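Local coordinates for phenol hydroxylase component phL (Pseudomonas stutzeri, PDB 3U52), which probably serves as the beta subunit of the hydroxylase of a multicomponent phenol hydroxylase, supporting an oxygenase that hydroxylates phenol-type aromatic rings, at residues L120-P125 with K298-A303; H128-A133 with M225-V230; N134-K139 with L216-L221; G157-G162 with R254-E259; H288-A293 with E312-L317. One frame throughout, in Å; residues are numbered along the deposited sequence.

Interaction 1: L120-P125 with K298-A303; sequences LRLLVP and KPLAEA
The guanidinium of Arg121, held by a salt bridge from NE to Asp192, brings its NH1 to 4.2 Å from Ala303 CB in an oblique, loose approach. No hydrogen bond links 120-125 to 298-303; the contact is mainly apolar. Its middle is Leu122, whose CG stands beside the backbone N (chi1 -59°) and lets both methyls reach the last turn of the partner helix. Leu122 CD2 does most of the work, lying 4.0 Å from Leu300 CD1 and 4.1 Å from Ala303 CB, while CD1 lies beside the Ala303 carbonyl. Leu300 in turn pushes its CD1 to 3.4 Å from Leu122 O. Buried against this methyl, that carbonyl oxygen has no polar partner in the model. On the outer side of helix 276-302, Lys298 NZ reaches one turn onward to Glu302 OE1 at 3.1 Å, a salt bridge within the segment. Met194 of a loop packs on Arg121, Leu122 and Leu300. The contact thus joins the C-terminal ends of helices 113-122 and 276-302 beside helix 211-240, which adds Trp237 against Leu122 and Val230 and Met234 against Leu300.

Interaction 2: H128-A133 with M225-V230; sequences HVELGA and MMYPLV
Val129 meets Met226 tip to tip, its CG1 lying 3.7 Å from Met226 SD. The CE methyl of Met226 comes equally near that CG1, because the chain runs out extended and turns only at its last torsion (chi3 72°), so one valine methyl rests against both ends of the S-CE bond. One residue on, Glu130 changes the contact from apolar to polar. Its chain folds at chi2 and carries the carboxylate across to Tyr227, whose OH donates a hydrogen bond of 2.8 Å to Glu130 OE2. The hydroxyl comes from above the carboxylate plane, 45° out of it, and carboxylate and phenol ring stand almost perpendicular. The other oxygen, OE1, forms a salt bridge with Arg160 NE, so the buried acid ties a tyrosine and an arginine together. The Met226 CE methyl lies 4.1 Å from Glu130 OE2, bordering the polar pair with an apolar group. A leucine in place of Glu130 would probably leave the Tyr227 hydroxyl without this acceptor and the buried Arg160 charge without one of its counterions. Segments 128-133 and 225-230 run roughly antiparallel, their axes 13.4 Å apart at closest, a gap bridged by long side chains. The contact joins helices 126-143 and 211-240 in the all-helical core of the methane/phenol/alkene hydroxylase bundle, beside the xenon-binding pocket that includes Tyr227.

Interaction 3: N134-K139 with L216-L221; sequences NMNNAK and LVQNIL
Asn137 and Asn219 face each other across two helices of the hydroxylase-family bundle, their amides closed into a reciprocal pair. Of the hydrogen bonds, Asn137 ND2 to Asn219 OD1 is the shorter at 2.8 Å; the return bond, Asn219 ND2 to Asn137 OD1, measures 3.2 Å and is nearly straight at 174°. Both acceptors are met on a lone pair in the carbonyl plane, and the amide planes are only 20° apart, so the two groups form an almost flat ring of bonds. In both residues CG lies beside the backbone N, which turns the amides toward each other from opposite directions. A leucine in place of Asn137 would probably leave Asn219 ND2 without this acceptor and OD1 with only Thr215 of the partners named here, so that the amide is less firmly fixed. The side chains of Asn136 and Gln218 cross at about a right angle where the backbones come nearest, their CA atoms 7.4 Å apart. Gln218 is steadied by a hydrogen bond from NE2 to Asp223, and its CG touches Asn137 OD1 at 4.1 Å. Within helix 211-240 the turn widens to the pi type, and Leu216 O takes both Ile220 N and Leu221 N. Asn219 OD1, besides Asn137, is hydrogen-bonded to Thr215 OG1.

Interaction 4: G157-G162 with R254-E259; sequences GMDRLG and RDWYKE
Trp256 reaches across to both Asp159 and Arg160, and it makes nearly all of the contact from the 254-259 side. Its first torsion (chi1 174°) carries the indole over the gap, and the second (chi2 83°) turns the NE1 edge to Asp159. Trp256 NE1 donates to Asp159 OD2 at 3.0 Å; the bond is bent, 146° at the hydrogen. The oxygen sits in the indole plane at the ring edge, whereas NE1 approaches from above the carboxylate plane. Asp159 CB also lies close, 3.3 Å from Trp256 NE1. The six-membered ring ends against Arg160, whose chain bends twice: Trp256 CZ2 is 3.7 Å from Arg160 CD, and CH2 lies over the rim of one guanidinium face, the two groups steeply inclined. Arg160 itself is paired with Asp223 and Glu130. Next in sequence, Tyr257 points elsewhere and touches the bound xenon. At the end of the segment, Glu259 OE2 lies 5.0 Å from Asp159 OD2; Arg88, salt-bridged to both acids, would be expected to offset their like charges. Tyr84 also bonds to Asp159. The arrangement is a buried, charge-rich junction of helices 147-175 and 251-274 in the hydroxylase-family bundle, next to the xenon pocket.

Interaction 5: H288-A293 with E312-L317; sequences HWEPQA and EARAEL
Glu290 and Arg314 form a side-on, two-bond salt bridge. Arg314 NE donates to Glu290 OE2 at 2.7 Å and NH2 to OE1 at 3.0 Å, both almost straight, the shorter at 171°. Each oxygen is met on its syn side, and the carboxylate lies at the guanidinium edge with the two planes 24° apart, so both acceptors of the acid are engaged and its rotation is fixed. The arginine arrives on an extended chain, while Glu290 bends at its second torsion to turn both carboxylate oxygens to the NE/NH2 edge of the guanidinium. Arg314 also makes a cation-pi contact with Tyr294, and its NH2 rests 3.8 Å from Pro291 CA. Glu290 and Leu317 slide past each other in opposite directions, Glu290 CG 4.2 Å from Leu317 CD2. Pro291 has no N-H, and Gln292 N does not make the usual helical bond to His288 O. Gln292 NE2 takes that oxygen at 2.7 Å from well above the carbonyl plane, which probably compensates; Gln292 N makes a weak bond to Trp289 O, which also receives Ala293 N at 3.1 Å. The indole N-H of Trp289 is satisfied by Glu213 on helix 211-240. Segments 288-293 and 312-317 run antiparallel at 154°; their successive helices, 276-302 and 307-322, make a C-terminal alpha-alpha hairpin, clasped here by a partly buried ion pair.

How the interactions relate
Helix 211-240 runs through the set, supplying segments to interactions 2 and 3, whose centres are 11 Å apart on the same two helices, and packing on the other three. Interaction 4 crosses both along the chain and joins interaction 2 through the Glu130-Arg160 salt bridge; these three form the buried, polar middle, with the xenon-pocket residues Tyr227 and Tyr257 in interactions 2 and 4. Interactions 1 and 5 lie farther out, centres about 17 Å apart, both on helix 276-302. Interaction 1 closes the long loop around interactions 2, 3 and 4, whereas interaction 5 fastens the C-terminal hairpin. Segments far apart in sequence thus meet round one buried core, which probably helps shape the xenon pocket.

Interaction 1: L120-P125 with K298-A303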
# COMPACT_ATOMS: atom_id res chain seq x y z
N LEU D 120 38.63 -7.88 19.93
CA LEU D 120 37.98 -8.93 20.71
C LEU D 120 37.98 -8.60 22.20
O LEU D 120 37.12 -9.07 22.96
CB LEU D 120 38.68 -10.26 20.48
CG LEU D 120 38.56 -10.80 19.06
CD1 LEU D 120 39.12 -12.23 18.97
CD2 LEU D 120 37.08 -10.71 18.61
N ARG D 121 38.95 -7.78 22.61
CA ARG D 121 39.16 -7.47 24.03
C ARG D 121 38.53 -6.14 24.43
O ARG D 121 38.03 -6.01 25.56
CB ARG D 121 40.67 -7.49 24.39
CG ARG D 121 40.96 -7.09 25.84
CD ARG D 121 42.44 -7.33 26.22
NE ARG D 121 42.63 -7.17 27.66
CZ ARG D 121 43.19 -6.12 28.26
NH1 ARG D 121 43.67 -5.09 27.55
NH2 ARG D 121 43.30 -6.11 29.58
N LEU D 122 38.54 -5.15 23.53
CA LEU D 122 38.08 -3.82 23.91
C LEU D 122 36.65 -3.51 23.44
O LEU D 122 35.93 -2.78 24.11
CB LEU D 122 39.04 -2.76 23.38
CG LEU D 122 40.47 -2.93 23.91
CD1 LEU D 122 41.39 -1.91 23.26
CD2 LEU D 122 40.47 -2.80 25.44
N LEU D 123 36.27 -4.09 22.30
CA LEU D 123 35.00 -3.76 21.61
C LEU D 123 33.96 -4.88 21.71
O LEU D 123 32.85 -4.66 22.18
CB LEU D 123 35.26 -3.42 20.12
CG LEU D 123 34.00 -2.96 19.34
CD1 LEU D 123 33.44 -1.69 19.97
CD2 LEU D 123 34.33 -2.73 17.89
N VAL D 124 34.31 -6.08 21.27
CA VAL D 124 33.31 -7.13 21.18
C VAL D 124 32.59 -7.47 22.51
O VAL D 124 31.39 -7.74 22.48
CB VAL D 124 33.83 -8.38 20.37
CG1 VAL D 124 32.84 -9.51 20.41
CG2 VAL D 124 34.13 -7.95 18.90
N PRO D 125 33.31 -7.47 23.69
CA PRO D 125 32.56 -7.85 24.90
C PRO D 125 31.43 -6.90 25.33
O PRO D 125 30.57 -7.28 26.12
CB PRO D 125 33.65 -8.01 25.98
CG PRO D 125 34.97 -8.20 25.19
CD PRO D 125 34.74 -7.29 23.96
N LYS D 298 36.31 2.91 33.69
CA LYS D 298 37.72 3.33 33.89
C LYS D 298 38.76 2.33 33.32
O LYS D 298 39.65 2.73 32.56
CB LYS D 298 37.94 3.69 35.38
CG LYS D 298 39.30 4.28 35.81
CD LYS D 298 39.05 5.14 37.11
CE LYS D 298 39.94 4.75 38.28
NZ LYS D 298 41.40 5.04 38.00
N PRO D 299 38.67 1.03 33.67
CA PRO D 299 39.68 0.14 33.06
C PRO D 299 39.66 0.06 31.51
O PRO D 299 40.71 -0.21 30.88
CB PRO D 299 39.38 -1.24 33.66
CG PRO D 299 38.25 -1.09 34.56
CD PRO D 299 37.74 0.32 34.56
N LEU D 300 38.49 0.25 30.91
CA LEU D 300 38.39 0.31 29.47
C LEU D 300 39.06 1.57 28.92
O LEU D 300 39.77 1.51 27.92
CB LEU D 300 36.92 0.24 29.02
CG LEU D 300 36.59 0.23 27.51
CD1 LEU D 300 37.10 -1.08 26.83
CD2 LEU D 300 35.09 0.41 27.28
N ALA D 301 38.80 2.72 29.52
CA ALA D 301 39.43 3.95 29.04
C ALA D 301 40.95 3.80 29.19
O ALA D 301 41.68 4.10 28.26
CB ALA D 301 38.92 5.19 29.77
N GLU D 302 41.40 3.24 30.33
CA GLU D 302 42.83 3.14 30.63
C GLU D 302 43.57 2.24 29.63
O GLU D 302 44.75 2.44 29.35
CB GLU D 302 43.06 2.64 32.06
CG GLU D 302 42.82 3.71 33.13
CD GLU D 302 42.87 3.21 34.59
OE1 GLU D 302 42.97 4.09 35.48
OE2 GLU D 302 42.78 1.98 34.87
N ALA D 303 42.86 1.24 29.12
CA ALA D 303 43.45 0.24 28.23
C ALA D 303 43.43 0.67 26.77
O ALA D 303 43.84 -0.08 25.89
CB ALA D 303 42.73 -1.09 28.40

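Interaction 2: H128-A133 with M225-V230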
# COMPACT_ATOMS: atom_id res chain seq x y z
N HIS D 128 27.81 -8.04 25.70
CA HIS D 128 27.26 -8.55 26.97
C HIS D 128 26.57 -7.43 27.76
O HIS D 128 25.56 -7.62 28.47
CB HIS D 128 28.38 -9.22 27.77
CG HIS D 128 29.10 -10.31 27.03
ND1 HIS D 128 28.49 -11.47 26.62
CD2 HIS D 128 30.39 -10.40 26.62
CE1 HIS D 128 29.38 -12.25 26.02
NE2 HIS D 128 30.54 -11.61 26.02
N VAL D 129 27.07 -6.24 27.57
CA VAL D 129 26.49 -5.05 28.17
C VAL D 129 25.16 -4.76 27.47
O VAL D 129 24.15 -4.46 28.12
CB VAL D 129 27.48 -3.86 28.05
CG1 VAL D 129 26.88 -2.53 28.57
CG2 VAL D 129 28.78 -4.21 28.80
N GLU D 130 25.16 -4.87 26.13
CA GLU D 130 23.92 -4.72 25.32
C GLU D 130 22.86 -5.72 25.80
O GLU D 130 21.65 -5.39 25.90
CB GLU D 130 24.25 -4.93 23.83
CG GLU D 130 25.09 -3.79 23.25
CD GLU D 130 24.51 -2.39 23.51
OE1 GLU D 130 23.30 -2.21 23.25
OE2 GLU D 130 25.21 -1.45 24.00
N LEU D 131 23.29 -6.95 26.07
CA LEU D 131 22.38 -7.98 26.52
C LEU D 131 21.76 -7.53 27.83
O LEU D 131 20.55 -7.52 27.95
CB LEU D 131 23.06 -9.33 26.70
CG LEU D 131 21.94 -10.35 27.04
CD1 LEU D 131 20.97 -10.52 25.88
CD2 LEU D 131 22.51 -11.64 27.32
N GLY D 132 22.59 -7.15 28.81
CA GLY D 132 22.09 -6.56 30.07
C GLY D 132 21.05 -5.46 29.82
O GLY D 132 19.99 -5.46 30.47
N ALA D 133 21.35 -4.54 28.89
CA ALA D 133 20.45 -3.41 28.56
C ALA D 133 19.16 -3.87 27.87
O ALA D 133 18.10 -3.33 28.14
CB ALA D 133 21.15 -2.37 27.69
N MET D 225 27.61 7.75 29.27
CA MET D 225 29.06 7.84 29.39
C MET D 225 29.67 6.83 28.46
O MET D 225 30.64 7.15 27.76
CB MET D 225 29.49 7.54 30.84
CG MET D 225 29.70 8.78 31.71
SD MET D 225 30.39 8.33 33.33
CE MET D 225 28.91 7.77 34.18
N MET D 226 29.10 5.62 28.42
CA MET D 226 29.65 4.53 27.58
C MET D 226 29.68 4.81 26.07
O MET D 226 30.70 4.57 25.41
CB MET D 226 28.89 3.23 27.82
CG MET D 226 29.40 2.09 26.96
SD MET D 226 28.68 0.54 27.48
CE MET D 226 26.99 0.80 26.87
N TYR D 227 28.55 5.23 25.53
CA TYR D 227 28.45 5.47 24.10
C TYR D 227 29.43 6.54 23.62
O TYR D 227 30.14 6.29 22.67
CB TYR D 227 26.98 5.73 23.68
CG TYR D 227 26.32 4.43 23.36
CD1 TYR D 227 25.89 3.59 24.37
CD2 TYR D 227 26.21 3.99 22.03
CE1 TYR D 227 25.31 2.37 24.09
CE2 TYR D 227 25.64 2.76 21.72
CZ TYR D 227 25.20 1.97 22.75
OH TYR D 227 24.63 0.77 22.46
N PRO D 228 29.47 7.73 24.27
CA PRO D 228 30.54 8.68 23.86
C PRO D 228 31.96 8.11 24.01
O PRO D 228 32.75 8.25 23.09
CB PRO D 228 30.33 9.90 24.77
CG PRO D 228 28.77 9.82 25.13
CD PRO D 228 28.60 8.32 25.33
N LEU D 229 32.26 7.45 25.13
CA LEU D 229 33.61 6.91 25.33
C LEU D 229 33.98 5.95 24.22
O LEU D 229 35.05 6.04 23.63
CB LEU D 229 33.75 6.20 26.69
CG LEU D 229 35.11 5.55 26.99
CD1 LEU D 229 36.23 6.58 27.06
CD2 LEU D 229 35.01 4.77 28.30
N VAL D 230 33.08 5.01 23.95
CA VAL D 230 33.37 3.94 22.99
C VAL D 230 33.25 4.35 21.50
O VAL D 230 34.18 4.13 20.70
CB VAL D 230 32.53 2.68 23.29
CG1 VAL D 230 32.85 1.58 22.25
CG2 VAL D 230 32.83 2.16 24.69

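Interaction 3: N134-K139 with L216-L221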
# COMPACT_ATOMS: atom_id res chain seq x y z
N ASN D 134 19.26 -4.85 26.98
CA ASN D 134 18.05 -5.52 26.48
C ASN D 134 17.19 -6.04 27.65
O ASN D 134 15.99 -5.78 27.71
CB ASN D 134 18.42 -6.65 25.50
CG ASN D 134 17.29 -7.61 25.22
OD1 ASN D 134 17.26 -8.71 25.76
ND2 ASN D 134 16.34 -7.20 24.35
N MET D 135 17.80 -6.77 28.60
CA MET D 135 17.03 -7.37 29.69
C MET D 135 16.41 -6.30 30.61
O MET D 135 15.23 -6.41 31.02
CB MET D 135 17.88 -8.36 30.49
CG MET D 135 18.39 -9.56 29.68
SD MET D 135 19.44 -10.53 30.75
CE MET D 135 18.18 -11.18 31.88
N ASN D 136 17.17 -5.24 30.89
CA ASN D 136 16.67 -4.15 31.76
C ASN D 136 15.50 -3.38 31.15
O ASN D 136 14.55 -3.03 31.84
CB ASN D 136 17.79 -3.18 32.11
CG ASN D 136 18.82 -3.80 33.02
OD1 ASN D 136 19.99 -3.39 33.06
ND2 ASN D 136 18.40 -4.82 33.75
N ASN D 137 15.56 -3.18 29.84
CA ASN D 137 14.47 -2.51 29.13
C ASN D 137 13.26 -3.39 28.93
O ASN D 137 12.15 -2.84 28.92
CB ASN D 137 15.00 -1.92 27.79
CG ASN D 137 15.86 -0.68 28.03
OD1 ASN D 137 17.10 -0.64 27.76
ND2 ASN D 137 15.21 0.35 28.55
N ALA D 138 13.42 -4.71 28.74
CA ALA D 138 12.28 -5.61 28.83
C ALA D 138 11.58 -5.55 30.17
O ALA D 138 10.34 -5.54 30.24
CB ALA D 138 12.66 -7.08 28.51
N LYS D 139 12.37 -5.57 31.24
CA LYS D 139 11.80 -5.33 32.61
C LYS D 139 10.97 -4.03 32.70
O LYS D 139 9.82 -4.06 33.16
CB LYS D 139 12.90 -5.44 33.68
CG LYS D 139 12.46 -5.48 35.18
CD LYS D 139 12.70 -4.11 35.79
CE LYS D 139 12.86 -4.05 37.36
NZ LYS D 139 11.77 -4.71 38.07
N LEU D 216 16.95 5.16 34.50
CA LEU D 216 17.95 6.18 34.80
C LEU D 216 19.36 5.62 34.73
O LEU D 216 20.23 6.19 34.09
CB LEU D 216 17.70 6.76 36.21
CG LEU D 216 18.77 7.70 36.83
CD1 LEU D 216 18.89 8.97 36.03
CD2 LEU D 216 18.35 8.05 38.21
N VAL D 217 19.60 4.51 35.43
CA VAL D 217 20.96 3.93 35.51
C VAL D 217 21.40 3.40 34.17
O VAL D 217 22.53 3.70 33.70
CB VAL D 217 21.00 2.79 36.55
CG1 VAL D 217 22.38 2.14 36.56
CG2 VAL D 217 20.62 3.33 37.94
N GLN D 218 20.54 2.58 33.57
CA GLN D 218 20.80 1.99 32.26
C GLN D 218 20.82 3.02 31.09
O GLN D 218 21.81 3.13 30.34
CB GLN D 218 19.77 0.90 31.94
CG GLN D 218 20.02 0.20 30.57
CD GLN D 218 21.38 -0.56 30.58
OE1 GLN D 218 21.44 -1.65 31.08
NE2 GLN D 218 22.43 -0.00 29.97
N ASN D 219 19.72 3.74 30.94
CA ASN D 219 19.48 4.51 29.73
C ASN D 219 20.07 5.91 29.74
O ASN D 219 20.24 6.49 28.68
CB ASN D 219 17.96 4.51 29.37
CG ASN D 219 17.42 3.10 29.05
OD1 ASN D 219 16.38 2.69 29.57
ND2 ASN D 219 18.14 2.34 28.23
N ILE D 220 20.39 6.46 30.94
CA ILE D 220 21.02 7.77 31.07
C ILE D 220 22.49 7.63 31.55
O ILE D 220 23.43 8.01 30.84
CB ILE D 220 20.27 8.77 32.07
CG1 ILE D 220 18.74 8.85 31.85
CG2 ILE D 220 20.93 10.18 32.06
CD1 ILE D 220 18.34 9.10 30.43
N LEU D 221 22.68 7.07 32.74
CA LEU D 221 24.02 7.05 33.36
C LEU D 221 25.04 6.11 32.67
O LEU D 221 26.11 6.56 32.27
CB LEU D 221 23.96 6.77 34.86
CG LEU D 221 23.10 7.71 35.74
CD1 LEU D 221 23.14 7.17 37.20
CD2 LEU D 221 23.43 9.22 35.65

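Interaction 4: G157-G162 with R254-E259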
# COMPACT_ATOMS: atom_id res chain seq x y z
N GLY D 157 15.01 -1.70 23.99
CA GLY D 157 15.52 -3.05 24.32
C GLY D 157 15.76 -3.90 23.09
O GLY D 157 16.74 -4.65 23.01
N MET D 158 14.87 -3.80 22.11
CA MET D 158 15.07 -4.49 20.85
C MET D 158 16.26 -3.91 20.05
O MET D 158 17.03 -4.67 19.48
CB MET D 158 13.76 -4.56 20.03
CG MET D 158 12.63 -5.42 20.70
SD MET D 158 13.21 -6.89 21.64
CE MET D 158 13.07 -6.35 23.40
N ASP D 159 16.44 -2.59 20.07
CA ASP D 159 17.64 -1.94 19.49
C ASP D 159 18.92 -2.48 20.14
O ASP D 159 19.90 -2.72 19.47
CB ASP D 159 17.59 -0.45 19.78
CG ASP D 159 16.47 0.28 19.03
OD1 ASP D 159 15.95 -0.27 18.04
OD2 ASP D 159 16.11 1.40 19.46
N ARG D 160 18.90 -2.67 21.47
CA ARG D 160 20.11 -3.15 22.19
C ARG D 160 20.47 -4.55 21.76
O ARG D 160 21.65 -4.85 21.61
CB ARG D 160 19.97 -3.10 23.75
CG ARG D 160 19.46 -1.82 24.34
CD ARG D 160 20.20 -0.56 23.83
NE ARG D 160 21.55 -0.43 24.37
CZ ARG D 160 21.87 0.25 25.47
NH1 ARG D 160 20.94 0.92 26.16
NH2 ARG D 160 23.14 0.27 25.87
N LEU D 161 19.48 -5.40 21.55
CA LEU D 161 19.72 -6.74 21.02
C LEU D 161 20.30 -6.67 19.59
O LEU D 161 21.24 -7.37 19.30
CB LEU D 161 18.42 -7.52 20.99
CG LEU D 161 18.52 -8.88 20.32
CD1 LEU D 161 19.48 -9.78 21.18
CD2 LEU D 161 17.13 -9.51 20.09
N GLY D 162 19.71 -5.83 18.73
CA GLY D 162 20.27 -5.53 17.39
C GLY D 162 21.71 -5.04 17.45
O GLY D 162 22.55 -5.53 16.72
N ARG D 254 26.39 5.02 16.47
CA ARG D 254 26.40 6.49 16.61
C ARG D 254 25.09 7.18 16.22
O ARG D 254 24.61 8.09 16.94
CB ARG D 254 27.59 7.15 15.88
CG ARG D 254 28.94 6.94 16.58
CD ARG D 254 30.12 7.60 15.79
NE ARG D 254 30.33 6.89 14.52
CZ ARG D 254 31.06 5.79 14.42
NH1 ARG D 254 31.67 5.33 15.50
NH2 ARG D 254 31.18 5.15 13.24
N ASP D 255 24.50 6.76 15.09
CA ASP D 255 23.19 7.26 14.69
C ASP D 255 22.11 6.90 15.73
O ASP D 255 21.28 7.75 16.08
CB ASP D 255 22.81 6.66 13.30
CG ASP D 255 23.56 7.34 12.12
OD1 ASP D 255 24.20 8.40 12.35
OD2 ASP D 255 23.54 6.79 10.97
N TRP D 256 22.11 5.65 16.19
CA TRP D 256 21.16 5.19 17.23
C TRP D 256 21.24 6.08 18.49
O TRP D 256 20.22 6.57 19.01
CB TRP D 256 21.39 3.70 17.60
CG TRP D 256 20.54 3.28 18.75
CD1 TRP D 256 19.24 2.87 18.69
CD2 TRP D 256 20.88 3.32 20.16
NE1 TRP D 256 18.75 2.62 19.96
CE2 TRP D 256 19.73 2.87 20.88
CE3 TRP D 256 22.05 3.63 20.88
CZ2 TRP D 256 19.72 2.75 22.28
CZ3 TRP D 256 22.03 3.54 22.28
CH2 TRP D 256 20.86 3.11 22.96
N TYR D 257 22.46 6.29 18.96
CA TYR D 257 22.71 7.05 20.16
C TYR D 257 22.21 8.45 20.06
O TYR D 257 21.52 8.91 20.98
CB TYR D 257 24.18 7.07 20.53
CG TYR D 257 24.43 7.80 21.82
CD1 TYR D 257 23.94 7.30 23.02
CD2 TYR D 257 25.12 9.02 21.83
CE1 TYR D 257 24.15 7.96 24.20
CE2 TYR D 257 25.35 9.70 23.02
CZ TYR D 257 24.85 9.15 24.20
OH TYR D 257 25.02 9.76 25.39
N LYS D 258 22.52 9.13 18.95
CA LYS D 258 22.05 10.50 18.73
C LYS D 258 20.52 10.61 18.81
O LYS D 258 19.97 11.55 19.41
CB LYS D 258 22.53 11.01 17.36
CG LYS D 258 24.02 11.33 17.34
CD LYS D 258 24.30 12.47 18.40
CE LYS D 258 25.51 12.20 19.35
NZ LYS D 258 26.76 12.93 18.96
N GLU D 259 19.85 9.65 18.19
CA GLU D 259 18.38 9.61 18.22
C GLU D 259 17.84 9.34 19.64
O GLU D 259 16.81 9.84 20.02
CB GLU D 259 17.86 8.57 17.21
CG GLU D 259 16.34 8.37 17.23
CD GLU D 259 15.94 6.94 16.85
OE1 GLU D 259 15.90 6.65 15.62
OE2 GLU D 259 15.70 6.10 17.77

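Interaction 5: H288-A293 with E312-L317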
# COMPACT_ATOMS: atom_id res chain seq x y z
N HIS D 288 24.42 7.53 44.05
CA HIS D 288 24.76 6.10 44.20
C HIS D 288 25.37 5.45 42.93
O HIS D 288 26.38 4.72 42.98
CB HIS D 288 23.54 5.32 44.69
CG HIS D 288 23.86 3.91 45.05
ND1 HIS D 288 24.71 3.57 46.08
CD2 HIS D 288 23.48 2.73 44.49
CE1 HIS D 288 24.83 2.26 46.15
NE2 HIS D 288 24.09 1.72 45.20
N TRP D 289 24.76 5.73 41.77
CA TRP D 289 25.10 4.96 40.57
C TRP D 289 26.06 5.59 39.61
O TRP D 289 26.81 4.88 38.95
CB TRP D 289 23.82 4.60 39.81
CG TRP D 289 22.93 3.63 40.48
CD1 TRP D 289 21.77 3.89 41.16
CD2 TRP D 289 23.07 2.22 40.49
NE1 TRP D 289 21.19 2.73 41.59
CE2 TRP D 289 21.97 1.68 41.17
CE3 TRP D 289 24.02 1.34 39.94
CZ2 TRP D 289 21.81 0.31 41.35
CZ3 TRP D 289 23.85 0.00 40.12
CH2 TRP D 289 22.76 -0.51 40.82
N GLU D 290 26.06 6.92 39.47
CA GLU D 290 26.94 7.53 38.48
C GLU D 290 28.45 7.20 38.65
O GLU D 290 29.14 6.91 37.66
CB GLU D 290 26.66 9.03 38.29
CG GLU D 290 27.49 9.71 37.21
CD GLU D 290 28.86 10.22 37.72
OE1 GLU D 290 29.22 9.90 38.87
OE2 GLU D 290 29.58 10.95 36.98
N PRO D 291 28.98 7.24 39.91
CA PRO D 291 30.38 6.87 40.12
C PRO D 291 30.64 5.38 39.88
O PRO D 291 31.76 5.00 39.63
CB PRO D 291 30.62 7.22 41.61
CG PRO D 291 29.52 8.15 41.99
CD PRO D 291 28.35 7.70 41.16
N GLN D 292 29.63 4.53 39.99
CA GLN D 292 29.82 3.12 39.65
C GLN D 292 29.95 2.92 38.14
O GLN D 292 30.72 2.08 37.69
CB GLN D 292 28.66 2.30 40.16
CG GLN D 292 28.64 2.26 41.68
CD GLN D 292 27.55 1.40 42.17
OE1 GLN D 292 27.55 0.19 41.93
NE2 GLN D 292 26.59 2.01 42.86
N ALA D 293 29.21 3.73 37.38
CA ALA D 293 29.28 3.79 35.92
C ALA D 293 30.66 4.26 35.46
O ALA D 293 31.27 3.67 34.56
CB ALA D 293 28.17 4.70 35.36
N GLU D 312 36.24 13.41 30.07
CA GLU D 312 35.43 14.25 29.16
C GLU D 312 34.00 13.71 28.96
O GLU D 312 33.08 14.49 28.77
CB GLU D 312 36.09 14.36 27.80
CG GLU D 312 37.44 15.05 27.83
CD GLU D 312 38.05 15.08 26.45
OE1 GLU D 312 37.81 14.11 25.71
OE2 GLU D 312 38.74 16.08 26.11
N ALA D 313 33.84 12.39 28.96
CA ALA D 313 32.52 11.80 28.77
C ALA D 313 31.71 12.05 30.03
O ALA D 313 30.50 12.35 29.94
CB ALA D 313 32.61 10.30 28.45
N ARG D 314 32.37 12.01 31.19
CA ARG D 314 31.72 12.31 32.45
C ARG D 314 31.29 13.76 32.51
O ARG D 314 30.22 14.08 33.05
CB ARG D 314 32.64 11.96 33.63
CG ARG D 314 31.94 11.93 34.94
CD ARG D 314 32.90 11.71 36.05
NE ARG D 314 32.22 11.14 37.21
CZ ARG D 314 32.84 10.64 38.26
NH1 ARG D 314 34.17 10.68 38.30
NH2 ARG D 314 32.14 10.13 39.27
N ALA D 315 32.12 14.63 31.95
CA ALA D 315 31.83 16.06 31.96
C ALA D 315 30.64 16.32 31.04
O ALA D 315 29.77 17.10 31.37
CB ALA D 315 33.05 16.87 31.48
N GLU D 316 30.63 15.66 29.88
CA GLU D 316 29.48 15.75 28.96
C GLU D 316 28.15 15.27 29.59
O GLU D 316 27.14 15.98 29.53
CB GLU D 316 29.81 15.05 27.64
CG GLU D 316 31.01 15.69 26.88
CD GLU D 316 31.57 14.80 25.74
OE1 GLU D 316 32.69 15.09 25.22
OE2 GLU D 316 30.88 13.83 25.36
N LEU D 317 28.16 14.11 30.26
CA LEU D 317 26.99 13.68 31.05
C LEU D 317 26.58 14.68 32.15
O LEU D 317 25.40 14.93 32.38
CB LEU D 317 27.21 12.29 31.67
CG LEU D 317 26.07 11.74 32.54
CD1 LEU D 317 24.83 11.56 31.66
CD2 LEU D 317 26.46 10.42 33.25